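Uncharacterized protein (Desulfotomaculum acetoxidans, PDB 3U4Y) is of unknown function but folds as a seven-bladed beta-propeller of the lactonase family, which suggests, without proving, a related activity. Local coordinates at residues 25-30 with 286-291; 75-80 with 116-121; 96-101 with 111-116; 295-300 with 311-316. All blocks are in the same frame, centred on the assembly; numbering follows the deposited sequence.

The chain forms seven four-stranded antiparallel sheets, the blades of a beta-propeller. Contact 3 falls within the chain span of contact 2, both within the long span of contact 1, and contact 4 follows. Contacts 1 and 4 lie where the ring closes, centres about 8 Å apart, sharing the sheet of strands 286-291 and 296-301. Contacts 2 and 3, centres about 9 Å apart, share the sheet of strands 109-114 and 119-125. The two pairs are about 27 to 28 Å apart between centres. Contact 3 is a hairpin. Contacts 1 and 2 join neighbouring blades, and contact 4 packs the linker to closing strand 319-321. The Cys51-Cys322 disulfide anchors the chain just after it.

Contact 1: residues 25-30 with 286-291; sequences FSTDTL and KLFISA
Phe25 meets Phe288 ring to ring. The closest atoms are Phe25 CE1 and Phe288 CD1, 3.7 Å apart. The ring planes are inclined at 49°, and the centroids lie 5.7 Å apart, so the pair is oblique. In Phe25 a chi1 of 59° tucks CG over the backbone, flanked by N and C, and this turns the ring toward strand 286-291. The next contact comes from Thr27. Its carbonyl O lies in the plane of the Phe288 ring, at the edge, 3.9 Å from CZ. Its methyl CG2 is 4.2 Å from the same CZ. Thr27 O also packs on the aliphatic chain of Lys286, 3.8 Å from CE. Asp28 OD1 and Lys286 NZ are 5.6 Å apart, so any attraction between them acts at a distance. At the end of the turn, Leu30 brings CD2 to the ring edge, 3.7 Å from Phe288 CE1. Phe288 thus meets three residues of 25-30. Val299, Ile319 and Ile321 also touch its side chain. The contact joins the first and last sheets of the chain through apolar packing, as between adjacent blades of a beta-propeller.

Contact 2: residues 75-80 with 116-121; sequences KVVAIQ and LKNKFI
Ala78 and Asn118 lie opposite each other, CA atoms 6.5 Å apart, where residues 77-80 and 118-120 run in nearly the same direction, 15° apart. The backbones are too far apart to pair, so the contact is made by side chains against each other and against the turn's backbone. Gln80 carries much of it. Its CB meets the edge of the Phe120 ring, 3.9 Å from CE2. Its CG packs against the backbone of the turn, 3.4 Å from Asn118 O. The Gln80 chain bends at chi2 (-72°), which folds the amide back alongside the turn instead of extending it past.

Asn118 points its OD1 end at strand 75-81. This OD1 is 3.7 Å from the methyl CB of Ala78. Val77 CG2 is more distant, at 4.4 Å from the same OD1. ND2, the amide's other end, makes a weak hydrogen bond to Leu116 O at 2.9 Å. The bond is bent (N-H...O angle 123°), but it links the amide to its own turn. Asn118 has positive phi, a left-handed conformation that asparagine readily adopts in turns.

Strand 75-81 is the outermost strand of its sheet and pairs with strand 63-68. Val77 and Ala78 both face Gln66 there in a classic beta bulge. Strand 119-125 is the outermost of the next sheet and pairs with strand 109-114. Phe120 packs edge-to-face with Tyr113 of that strand and also touches Leu64 and Met86. The contact therefore joins the outer edges of two successive propeller blades at the protein surface.

Contact 3: residues 96-101 with 111-116; sequences QFAVTV and QSYSFL
Thr100 and Gln111 bond to each other twice through their backbones, with Thr100 N to Gln111 O at 2.7 Å. Ala98 and Tyr113 form a second such pair, with Tyr113 N to Ala98 O at 2.9 Å. A fifth bond, from Phe115 N to Gln96 O, is 3.0 Å long and nearly straight at 170°. Phe97 with Ser114 and Val99 with Ser112 are the non-hydrogen-bonded pairs between them. The two strands form an antiparallel hairpin.

Packing differs on the two faces. On one, Ala98 CB lies 3.7 Å from Phe115 CE2 and 4.1 Å from Tyr113 CD2. The Phe115 ring presents its edge to the hairpin, with Gln96 O in its plane. This face turns toward strand 53-58. On the other, Phe97 CE1 is 3.9 Å from Ser114 CB. Val99 on this side touches strand 130-135.

The chemistry implies a ladder that satisfies the inward-facing backbone groups, while Val99 and Ser112 bond to strands 89-91 and 119-125 of the same sheet. Two buried hydroxyls tie the hairpin to other blades: Tyr113 OH bonds to Gln66 OE1 in a strand of the preceding blade, and Ser112 OG to Gly162 O in a loop of the following one.

Contact 4: residues 295-300 with 311-316; sequences RELKVF and AGIEAN
Arg295 and Ala315 meet where the linker 311-316 crosses the start of strand 296-301, their CA atoms 4.3 Å apart. This linker belongs to the ring closure of the beta-propeller: it runs from strand 306-309, at the outside of the last sheet, to strand 319-321, which completes the first sheet. Where they touch, residues 295-297 and 313-316 run at 117° to each other. Two CA-H...O contacts mark the crossing. Arg295 CA is 3.3 Å from Ala315 O, and Glu314 CA is 3.4 Å from Arg295 O. The methyl CB of Ala315 packs against Glu296 O.

The Arg295 and Asn316 side chains run alongside each other in the same direction. Their guanidinium and amide planes are 20° apart, and Asn316 ND2 sits over one guanidinium face, 3.2 Å from Arg295 NE. Both nitrogens are donors, so this is packing and not a hydrogen bond. The Arg295 chain bends at chi2 (-100°) and passes along the linker, its CD 3.4 Å from Ala315 O. Arg295 NE has a weak hydrogen bond to Asn292 O. Deeper in, Leu297 CD2 and Ile313 CD1 make a loose apolar contact at 4.4 Å.

The next shell fixes the linker from the first sheet. Ile313 packs on Val14 and Glu16, and Glu314 N bonds to Glu16 OE2. Ala315 also touches Ser290 of strand 286-291. The Glu314 chain is extended and diverges from Arg295 beyond their CB atoms; Arg295 NH1 stays 5.2 Å from Glu314 OE2, and that OE2 is hydrogen-bonded to His18 NE2.

Contact 1: residues 25-30 with 286-291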
loop_
_atom_site.group_PDB
_atom_site.type_symbol
_atom_site.label_atom_id
_atom_site.label_comp_id
_atom_site.label_asym_id
_atom_site.label_seq_id
_atom_site.Cartn_x
_atom_site.Cartn_y
_atom_site.Cartn_z
ATOM N N PHE A 25 -9.265 -12.632 7.094
ATOM C CA PHE A 25 -10.652 -12.396 7.447
ATOM C C PHE A 25 -11.487 -12.577 6.179
ATOM O O PHE A 25 -10.976 -12.443 5.062
ATOM C CB PHE A 25 -10.809 -10.979 8.018
ATOM C CG PHE A 25 -10.390 -9.905 7.069
ATOM C CD1 PHE A 25 -11.330 -9.148 6.396
ATOM C CD2 PHE A 25 -9.049 -9.669 6.817
ATOM C CE1 PHE A 25 -10.942 -8.162 5.491
ATOM C CE2 PHE A 25 -8.651 -8.679 5.922
ATOM C CZ PHE A 25 -9.604 -7.931 5.253
ATOM N N SER A 26 -12.764 -12.901 6.334
ATOM C CA SER A 26 -13.617 -12.974 5.166
ATOM C C SER A 26 -14.262 -11.623 4.884
ATOM O O SER A 26 -14.783 -10.962 5.785
ATOM C CB SER A 26 -14.687 -14.041 5.325
ATOM O OG SER A 26 -15.966 -13.446 5.454
ATOM N N THR A 27 -14.183 -11.230 3.617
ATOM C CA THR A 27 -14.934 -10.141 3.019
ATOM C C THR A 27 -16.466 -10.238 3.191
ATOM O O THR A 27 -17.163 -9.219 3.190
ATOM C CB THR A 27 -14.637 -10.189 1.533
ATOM O OG1 THR A 27 -13.240 -9.946 1.339
ATOM C CG2 THR A 27 -15.484 -9.186 0.744
ATOM N N ASP A 28 -16.978 -11.463 3.335
ATOM C CA ASP A 28 -18.423 -11.743 3.333
ATOM C C ASP A 28 -19.061 -11.686 4.709
ATOM O O ASP A 28 -19.906 -10.833 4.986
ATOM C CB ASP A 28 -18.694 -13.154 2.794
ATOM C CG ASP A 28 -18.249 -13.339 1.359
ATOM O OD1 ASP A 28 -18.659 -12.530 0.489
ATOM O OD2 ASP A 28 -17.484 -14.303 1.113
ATOM N N THR A 29 -18.677 -12.651 5.541
ATOM C CA THR A 29 -19.206 -12.806 6.891
ATOM C C THR A 29 -18.642 -11.768 7.840
ATOM O O THR A 29 -19.304 -11.367 8.802
ATOM C CB THR A 29 -18.814 -14.165 7.466
ATOM O OG1 THR A 29 -17.569 -14.577 6.892
ATOM C CG2 THR A 29 -19.874 -15.205 7.159
ATOM N N LEU A 30 -17.402 -11.365 7.578
ATOM C CA LEU A 30 -16.702 -10.416 8.429
ATOM C C LEU A 30 -16.288 -11.055 9.746
ATOM O O LEU A 30 -16.583 -10.530 10.825
ATOM C CB LEU A 30 -17.562 -9.179 8.680
ATOM C CG LEU A 30 -17.774 -8.391 7.397
ATOM C CD1 LEU A 30 -18.410 -7.029 7.667
ATOM C CD2 LEU A 30 -16.434 -8.247 6.727
ATOM N N LYS A 286 -17.547 -1.944 -1.040
ATOM C CA LYS A 286 -17.284 -1.628 0.364
ATOM C C LYS A 286 -15.813 -1.322 0.660
ATOM O O LYS A 286 -14.894 -1.862 0.034
ATOM C CB LYS A 286 -17.837 -2.714 1.310
ATOM C CG LYS A 286 -17.976 -4.118 0.718
ATOM C CD LYS A 286 -19.030 -4.953 1.489
ATOM C CE LYS A 286 -18.904 -6.490 1.225
ATOM N NZ LYS A 286 -19.840 -7.086 0.198
ATOM N N LEU A 287 -15.604 -0.427 1.615
ATOM C CA LEU A 287 -14.261 -0.100 2.068
ATOM C C LEU A 287 -13.936 -0.781 3.389
ATOM O O LEU A 287 -14.749 -0.808 4.316
ATOM C CB LEU A 287 -14.108 1.401 2.228
ATOM C CG LEU A 287 -14.408 2.111 0.919
ATOM C CD1 LEU A 287 -14.466 3.636 1.090
ATOM C CD2 LEU A 287 -13.357 1.701 -0.080
ATOM N N PHE A 288 -12.738 -1.341 3.456
ATOM C CA PHE A 288 -12.215 -1.909 4.676
ATOM C C PHE A 288 -11.137 -0.960 5.197
ATOM O O PHE A 288 -10.200 -0.632 4.468
ATOM C CB PHE A 288 -11.648 -3.301 4.378
ATOM C CG PHE A 288 -12.710 -4.323 4.077
ATOM C CD1 PHE A 288 -13.146 -5.201 5.059
ATOM C CD2 PHE A 288 -13.307 -4.376 2.830
ATOM C CE1 PHE A 288 -14.136 -6.120 4.796
ATOM C CE2 PHE A 288 -14.293 -5.293 2.565
ATOM C CZ PHE A 288 -14.707 -6.169 3.550
ATOM N N ILE A 289 -11.296 -0.488 6.434
ATOM C CA ILE A 289 -10.329 0.429 7.051
ATOM C C ILE A 289 -9.634 -0.203 8.258
ATOM O O ILE A 289 -10.300 -0.760 9.144
ATOM C CB ILE A 289 -10.979 1.754 7.541
ATOM C CG1 ILE A 289 -11.802 2.429 6.446
ATOM C CG2 ILE A 289 -9.933 2.699 8.016
ATOM C CD1 ILE A 289 -12.378 3.772 6.855
ATOM N N SER A 290 -8.302 -0.104 8.283
ATOM C CA SER A 290 -7.485 -0.600 9.395
ATOM C C SER A 290 -7.017 0.533 10.318
ATOM O O SER A 290 -5.959 1.129 10.101
ATOM C CB SER A 290 -6.288 -1.398 8.878
ATOM O OG SER A 290 -5.225 -1.402 9.816
ATOM N N ALA A 291 -7.814 0.795 11.354
ATOM C CA ALA A 291 -7.586 1.868 12.317
ATOM C C ALA A 291 -6.418 1.613 13.275
ATOM O O ALA A 291 -6.588 1.049 14.353
ATOM C CB ALA A 291 -8.863 2.145 13.099
#

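Contact 2: residues 75-80 with 116-121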
loop_
_atom_site.group_PDB
_atom_site.type_symbol
_atom_site.label_atom_id
_atom_site.label_comp_id
_atom_site.label_asym_id
_atom_site.label_seq_id
_atom_site.Cartn_x
_atom_site.Cartn_y
_atom_site.Cartn_z
ATOM N N LYS A 75 -0.379 -21.896 4.970
ATOM C CA LYS A 75 0.955 -22.457 5.129
ATOM C C LYS A 75 2.073 -21.444 4.834
ATOM O O LYS A 75 2.266 -21.036 3.696
ATOM C CB LYS A 75 1.080 -23.665 4.200
ATOM C CG LYS A 75 2.488 -24.032 3.812
ATOM C CD LYS A 75 2.502 -25.367 3.105
ATOM C CE LYS A 75 3.872 -25.657 2.575
ATOM N NZ LYS A 75 4.859 -25.357 3.636
ATOM N N VAL A 76 2.809 -21.027 5.857
ATOM C CA VAL A 76 3.965 -20.173 5.615
ATOM C C VAL A 76 5.098 -21.034 5.067
ATOM O O VAL A 76 5.257 -22.180 5.478
ATOM C CB VAL A 76 4.386 -19.317 6.865
ATOM C CG1 VAL A 76 3.509 -19.599 8.078
ATOM C CG2 VAL A 76 5.842 -19.492 7.178
ATOM N N VAL A 77 5.868 -20.493 4.125
ATOM C CA VAL A 77 6.779 -21.314 3.335
ATOM C C VAL A 77 8.191 -20.764 3.173
ATOM O O VAL A 77 9.101 -21.489 2.768
ATOM C CB VAL A 77 6.196 -21.588 1.944
ATOM C CG1 VAL A 77 4.774 -22.112 2.083
ATOM C CG2 VAL A 77 6.250 -20.329 1.075
ATOM N N ALA A 78 8.379 -19.488 3.474
ATOM C CA ALA A 78 9.724 -18.923 3.515
ATOM C C ALA A 78 9.824 -17.863 4.597
ATOM O O ALA A 78 8.836 -17.192 4.890
ATOM C CB ALA A 78 10.123 -18.347 2.159
ATOM N N ILE A 79 11.008 -17.751 5.205
ATOM C CA ILE A 79 11.344 -16.649 6.116
ATOM C C ILE A 79 12.778 -16.206 5.861
ATOM O O ILE A 79 13.720 -16.921 6.210
ATOM C CB ILE A 79 11.182 -17.017 7.618
ATOM C CG1 ILE A 79 9.714 -17.301 7.947
ATOM C CG2 ILE A 79 11.698 -15.892 8.490
ATOM C CD1 ILE A 79 9.392 -17.428 9.407
ATOM N N GLN A 80 12.935 -15.035 5.240
ATOM C CA GLN A 80 14.259 -14.489 4.937
ATOM C C GLN A 80 14.547 -13.170 5.665
ATOM O O GLN A 80 13.639 -12.364 5.885
ATOM C CB GLN A 80 14.417 -14.313 3.431
ATOM C CG GLN A 80 14.511 -15.624 2.675
ATOM C CD GLN A 80 15.838 -16.326 2.895
ATOM O OE1 GLN A 80 16.849 -15.680 3.174
ATOM N NE2 GLN A 80 15.841 -17.651 2.775
ATOM N N LEU A 116 10.109 -16.929 -6.803
ATOM C CA LEU A 116 10.491 -18.217 -7.359
ATOM C C LEU A 116 11.629 -18.790 -6.531
ATOM O O LEU A 116 11.563 -19.928 -6.061
ATOM C CB LEU A 116 10.934 -18.038 -8.809
ATOM C CG LEU A 116 10.376 -16.760 -9.451
ATOM C CD1 LEU A 116 11.347 -16.194 -10.477
ATOM C CD2 LEU A 116 8.985 -16.976 -10.062
ATOM N N LYS A 117 12.664 -17.973 -6.343
ATOM C CA LYS A 117 13.866 -18.372 -5.628
ATOM C C LYS A 117 13.690 -18.245 -4.126
ATOM O O LYS A 117 14.501 -18.760 -3.357
ATOM C CB LYS A 117 15.058 -17.534 -6.079
ATOM C CG LYS A 117 15.185 -17.388 -7.590
ATOM C CD LYS A 117 16.585 -16.946 -7.990
ATOM C CE LYS A 117 17.154 -17.857 -9.071
ATOM N NZ LYS A 117 18.648 -17.876 -9.101
ATOM N N ASN A 118 12.622 -17.572 -3.711
ATOM C CA ASN A 118 12.311 -17.387 -2.291
ATOM C C ASN A 118 13.413 -16.641 -1.529
ATOM O O ASN A 118 13.514 -16.781 -0.313
ATOM C CB ASN A 118 12.028 -18.733 -1.609
ATOM C CG ASN A 118 10.745 -19.396 -2.098
ATOM O OD1 ASN A 118 9.756 -19.445 -1.377
ATOM N ND2 ASN A 118 10.767 -19.925 -3.319
ATOM N N LYS A 119 14.223 -15.854 -2.249
ATOM C CA LYS A 119 15.319 -15.062 -1.670
ATOM C C LYS A 119 15.311 -13.588 -2.115
ATOM O O LYS A 119 14.520 -13.202 -2.982
ATOM C CB LYS A 119 16.673 -15.661 -2.056
ATOM C CG LYS A 119 16.623 -17.068 -2.610
ATOM C CD LYS A 119 17.688 -17.263 -3.685
ATOM C CE LYS A 119 17.632 -16.134 -4.720
ATOM N NZ LYS A 119 18.596 -16.342 -5.839
ATOM N N PHE A 120 16.196 -12.772 -1.530
ATOM C CA PHE A 120 16.406 -11.403 -2.007
ATOM C C PHE A 120 17.433 -11.361 -3.104
ATOM O O PHE A 120 18.317 -12.198 -3.166
ATOM C CB PHE A 120 16.830 -10.449 -0.908
ATOM C CG PHE A 120 15.751 -10.136 0.055
ATOM C CD1 PHE A 120 14.954 -9.034 -0.127
ATOM C CD2 PHE A 120 15.511 -10.959 1.137
ATOM C CE1 PHE A 120 13.932 -8.743 0.760
ATOM C CE2 PHE A 120 14.504 -10.674 2.031
ATOM C CZ PHE A 120 13.709 -9.561 1.842
ATOM N N ILE A 121 17.315 -10.353 -3.954
ATOM C CA ILE A 121 18.027 -10.319 -5.219
ATOM C C ILE A 121 18.870 -9.071 -5.310
ATOM O O ILE A 121 20.016 -9.120 -5.736
ATOM C CB ILE A 121 17.044 -10.353 -6.420
ATOM C CG1 ILE A 121 16.471 -11.757 -6.599
ATOM C CG2 ILE A 121 17.731 -9.908 -7.695
ATOM C CD1 ILE A 121 16.369 -12.193 -8.053
#

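Contact 3: residues 96-101 with 111-116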
loop_
_atom_site.group_PDB
_atom_site.type_symbol
_atom_site.label_atom_id
_atom_site.label_comp_id
_atom_site.label_asym_id
_atom_site.label_seq_id
_atom_site.Cartn_x
_atom_site.Cartn_y
_atom_site.Cartn_z
ATOM N N GLN A 96 6.222 -11.846 -9.952
ATOM C CA GLN A 96 7.519 -12.499 -9.808
ATOM C C GLN A 96 8.343 -11.950 -8.633
ATOM O O GLN A 96 9.001 -12.715 -7.936
ATOM C CB GLN A 96 8.311 -12.416 -11.116
ATOM C CG GLN A 96 9.609 -13.207 -11.141
ATOM C CD GLN A 96 10.236 -13.261 -12.536
ATOM O OE1 GLN A 96 9.640 -12.804 -13.522
ATOM N NE2 GLN A 96 11.445 -13.827 -12.623
ATOM N N PHE A 97 8.299 -10.633 -8.416
ATOM C CA PHE A 97 9.076 -9.971 -7.352
ATOM C C PHE A 97 8.262 -9.124 -6.392
ATOM O O PHE A 97 7.217 -8.583 -6.748
ATOM C CB PHE A 97 10.133 -9.049 -7.940
ATOM C CG PHE A 97 11.110 -9.740 -8.807
ATOM C CD1 PHE A 97 12.125 -10.488 -8.255
ATOM C CD2 PHE A 97 11.016 -9.647 -10.177
ATOM C CE1 PHE A 97 13.025 -11.125 -9.058
ATOM C CE2 PHE A 97 11.917 -10.284 -10.989
ATOM C CZ PHE A 97 12.921 -11.020 -10.433
ATOM N N ALA A 98 8.783 -8.994 -5.177
ATOM C CA ALA A 98 8.222 -8.109 -4.165
ATOM C C ALA A 98 9.275 -7.081 -3.883
ATOM O O ALA A 98 10.449 -7.425 -3.796
ATOM C CB ALA A 98 7.916 -8.874 -2.901
ATOM N N VAL A 99 8.876 -5.818 -3.754
ATOM C CA VAL A 99 9.846 -4.759 -3.496
ATOM C C VAL A 99 9.512 -3.991 -2.229
ATOM O O VAL A 99 8.347 -3.651 -1.977
ATOM C CB VAL A 99 9.979 -3.793 -4.662
ATOM C CG1 VAL A 99 11.030 -2.792 -4.342
ATOM C CG2 VAL A 99 10.371 -4.531 -5.915
ATOM N N THR A 100 10.550 -3.729 -1.436
ATOM C CA THR A 100 10.367 -3.183 -0.103
ATOM C C THR A 100 11.151 -1.909 0.118
ATOM O O THR A 100 12.259 -1.731 -0.380
ATOM C CB THR A 100 10.831 -4.167 0.960
ATOM O OG1 THR A 100 10.681 -5.498 0.464
ATOM C CG2 THR A 100 10.016 -4.000 2.219
ATOM N N VAL A 101 10.568 -1.031 0.910
ATOM C CA VAL A 101 11.201 0.225 1.204
ATOM C C VAL A 101 11.465 0.315 2.710
ATOM O O VAL A 101 10.861 -0.407 3.510
ATOM C CB VAL A 101 10.340 1.376 0.639
ATOM C CG1 VAL A 101 10.205 2.541 1.625
ATOM C CG2 VAL A 101 10.909 1.818 -0.691
ATOM N N GLN A 111 14.737 -3.004 -1.396
ATOM C CA GLN A 111 15.122 -4.399 -1.547
ATOM C C GLN A 111 14.083 -5.151 -2.345
ATOM O O GLN A 111 12.884 -5.017 -2.071
ATOM C CB GLN A 111 15.234 -5.061 -0.174
ATOM C CG GLN A 111 16.113 -4.330 0.833
ATOM C CD GLN A 111 16.420 -5.194 2.032
ATOM O OE1 GLN A 111 17.333 -6.015 1.989
ATOM N NE2 GLN A 111 15.643 -5.040 3.096
ATOM N N SER A 112 14.545 -5.940 -3.321
ATOM C CA SER A 112 13.670 -6.825 -4.105
ATOM C C SER A 112 13.864 -8.286 -3.736
ATOM O O SER A 112 14.946 -8.695 -3.346
ATOM C CB SER A 112 13.918 -6.678 -5.604
ATOM O OG SER A 112 15.130 -7.311 -5.954
ATOM N N TYR A 113 12.813 -9.072 -3.924
ATOM C CA TYR A 113 12.747 -10.434 -3.425
ATOM C C TYR A 113 12.085 -11.359 -4.452
ATOM O O TYR A 113 10.965 -11.085 -4.884
ATOM C CB TYR A 113 11.949 -10.395 -2.127
ATOM C CG TYR A 113 11.439 -11.721 -1.629
ATOM C CD1 TYR A 113 12.205 -12.513 -0.777
ATOM C CD2 TYR A 113 10.181 -12.170 -1.982
ATOM C CE1 TYR A 113 11.732 -13.723 -0.307
ATOM C CE2 TYR A 113 9.700 -13.386 -1.516
ATOM C CZ TYR A 113 10.477 -14.156 -0.677
ATOM O OH TYR A 113 9.982 -15.358 -0.221
ATOM N N SER A 114 12.773 -12.439 -4.845
ATOM C CA SER A 114 12.238 -13.395 -5.836
ATOM C C SER A 114 11.290 -14.437 -5.247
ATOM O O SER A 114 11.686 -15.214 -4.395
ATOM C CB SER A 114 13.368 -14.117 -6.579
ATOM O OG SER A 114 12.859 -14.931 -7.634
ATOM N N PHE A 115 10.048 -14.465 -5.717
ATOM C CA PHE A 115 9.059 -15.428 -5.239
ATOM C C PHE A 115 9.390 -16.840 -5.693
ATOM O O PHE A 115 8.976 -17.826 -5.075
ATOM C CB PHE A 115 7.691 -15.083 -5.798
ATOM C CG PHE A 115 6.913 -14.107 -4.972
ATOM C CD1 PHE A 115 5.990 -14.553 -4.037
ATOM C CD2 PHE A 115 7.066 -12.743 -5.158
ATOM C CE1 PHE A 115 5.250 -13.661 -3.289
ATOM C CE2 PHE A 115 6.327 -11.842 -4.412
ATOM C CZ PHE A 115 5.421 -12.304 -3.477
ATOM N N LEU A 116 10.109 -16.929 -6.803
ATOM C CA LEU A 116 10.491 -18.217 -7.359
ATOM C C LEU A 116 11.629 -18.790 -6.531
ATOM O O LEU A 116 11.563 -19.928 -6.061
ATOM C CB LEU A 116 10.934 -18.038 -8.809
ATOM C CG LEU A 116 10.376 -16.760 -9.451
ATOM C CD1 LEU A 116 11.347 -16.194 -10.477
ATOM C CD2 LEU A 116 8.985 -16.976 -10.062
#

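Contact 4: residues 295-300 with 311-316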
loop_
_atom_site.group_PDB
_atom_site.type_symbol
_atom_site.label_atom_id
_atom_site.label_comp_id
_atom_site.label_asym_id
_atom_site.label_seq_id
_atom_site.Cartn_x
_atom_site.Cartn_y
_atom_site.Cartn_z
ATOM N N ARG A 295 -7.614 0.443 16.798
ATOM C CA ARG A 295 -7.289 -0.977 16.729
ATOM C C ARG A 295 -8.535 -1.759 16.331
ATOM O O ARG A 295 -8.908 -2.734 16.988
ATOM C CB ARG A 295 -6.764 -1.467 18.077
ATOM C CG ARG A 295 -5.483 -0.777 18.545
ATOM C CD ARG A 295 -4.239 -1.610 18.285
ATOM N NE ARG A 295 -3.019 -0.822 18.429
ATOM C CZ ARG A 295 -2.244 -0.815 19.508
ATOM N NH1 ARG A 295 -2.551 -1.573 20.547
ATOM N NH2 ARG A 295 -1.156 -0.054 19.543
ATOM N N GLU A 296 -9.185 -1.299 15.262
ATOM C CA GLU A 296 -10.431 -1.884 14.784
ATOM C C GLU A 296 -10.347 -2.075 13.279
ATOM O O GLU A 296 -9.676 -1.320 12.597
ATOM C CB GLU A 296 -11.624 -0.988 15.156
ATOM C CG GLU A 296 -12.997 -1.574 14.843
ATOM C CD GLU A 296 -14.133 -0.946 15.654
ATOM O OE1 GLU A 296 -15.295 -0.943 15.171
ATOM O OE2 GLU A 296 -13.865 -0.469 16.780
ATOM N N LEU A 297 -10.988 -3.116 12.764
ATOM C CA LEU A 297 -11.170 -3.239 11.322
ATOM C C LEU A 297 -12.625 -2.946 10.991
ATOM O O LEU A 297 -13.479 -3.809 11.155
ATOM C CB LEU A 297 -10.786 -4.635 10.843
ATOM C CG LEU A 297 -10.848 -4.863 9.329
ATOM C CD1 LEU A 297 -10.187 -3.732 8.570
ATOM C CD2 LEU A 297 -10.203 -6.174 8.949
ATOM N N LYS A 298 -12.916 -1.727 10.546
ATOM C CA LYS A 298 -14.300 -1.354 10.279
ATOM C C LYS A 298 -14.599 -1.459 8.784
ATOM O O LYS A 298 -13.719 -1.256 7.951
ATOM C CB LYS A 298 -14.585 0.060 10.791
ATOM C CG LYS A 298 -15.958 0.226 11.421
ATOM C CD LYS A 298 -16.259 1.686 11.745
ATOM C CE LYS A 298 -17.645 1.837 12.372
ATOM N NZ LYS A 298 -18.186 3.232 12.328
ATOM N N VAL A 299 -15.837 -1.792 8.442
ATOM C CA VAL A 299 -16.216 -1.908 7.044
ATOM C C VAL A 299 -17.375 -0.980 6.719
ATOM O O VAL A 299 -18.370 -0.911 7.450
ATOM C CB VAL A 299 -16.561 -3.337 6.678
ATOM C CG1 VAL A 299 -16.694 -3.477 5.190
ATOM C CG2 VAL A 299 -15.466 -4.248 7.172
ATOM N N PHE A 300 -17.214 -0.244 5.627
ATOM C CA PHE A 300 -18.208 0.703 5.196
ATOM C C PHE A 300 -18.583 0.360 3.790
ATOM O O PHE A 300 -17.850 -0.335 3.091
ATOM C CB PHE A 300 -17.626 2.105 5.172
ATOM C CG PHE A 300 -17.237 2.624 6.511
ATOM C CD1 PHE A 300 -18.066 3.497 7.195
ATOM C CD2 PHE A 300 -16.031 2.256 7.089
ATOM C CE1 PHE A 300 -17.705 3.996 8.436
ATOM C CE2 PHE A 300 -15.661 2.745 8.330
ATOM C CZ PHE A 300 -16.502 3.618 9.006
ATOM N N ALA A 311 -14.705 -9.366 14.201
ATOM C CA ALA A 311 -14.556 -9.796 15.578
ATOM C C ALA A 311 -13.110 -9.960 16.020
ATOM O O ALA A 311 -12.323 -10.658 15.390
ATOM C CB ALA A 311 -15.267 -11.103 15.746
ATOM N N GLY A 312 -12.763 -9.328 17.126
ATOM C CA GLY A 312 -11.472 -9.567 17.746
ATOM C C GLY A 312 -10.217 -9.469 16.892
ATOM O O GLY A 312 -9.312 -10.290 17.036
ATOM N N ILE A 313 -10.142 -8.473 16.011
ATOM C CA ILE A 313 -8.879 -8.131 15.355
ATOM C C ILE A 313 -8.464 -6.756 15.837
ATOM O O ILE A 313 -9.227 -5.801 15.715
ATOM C CB ILE A 313 -8.982 -8.057 13.816
ATOM C CG1 ILE A 313 -9.255 -9.426 13.192
ATOM C CG2 ILE A 313 -7.697 -7.518 13.234
ATOM C CD1 ILE A 313 -9.168 -9.411 11.678
ATOM N N GLU A 314 -7.259 -6.650 16.384
ATOM C CA GLU A 314 -6.746 -5.371 16.839
ATOM C C GLU A 314 -5.890 -4.771 15.727
ATOM O O GLU A 314 -4.679 -4.956 15.664
ATOM C CB GLU A 314 -5.972 -5.559 18.139
ATOM C CG GLU A 314 -6.794 -6.274 19.220
ATOM C CD GLU A 314 -6.016 -6.538 20.508
ATOM O OE1 GLU A 314 -6.624 -7.060 21.470
ATOM O OE2 GLU A 314 -4.804 -6.231 20.558
ATOM N N ALA A 315 -6.545 -4.064 14.821
ATOM C CA ALA A 315 -5.879 -3.635 13.611
ATOM C C ALA A 315 -4.665 -2.811 13.972
ATOM O O ALA A 315 -4.700 -2.044 14.925
ATOM C CB ALA A 315 -6.836 -2.842 12.735
ATOM N N ASN A 316 -3.597 -2.974 13.203
ATOM C CA ASN A 316 -2.368 -2.258 13.459
ATOM C C ASN A 316 -1.367 -2.504 12.342
ATOM O O ASN A 316 -0.465 -3.301 12.468
ATOM C CB ASN A 316 -1.799 -2.726 14.788
ATOM C CG ASN A 316 -0.887 -1.708 15.435
ATOM O OD1 ASN A 316 -0.453 -0.732 14.817
ATOM N ND2 ASN A 316 -0.578 -1.943 16.697
#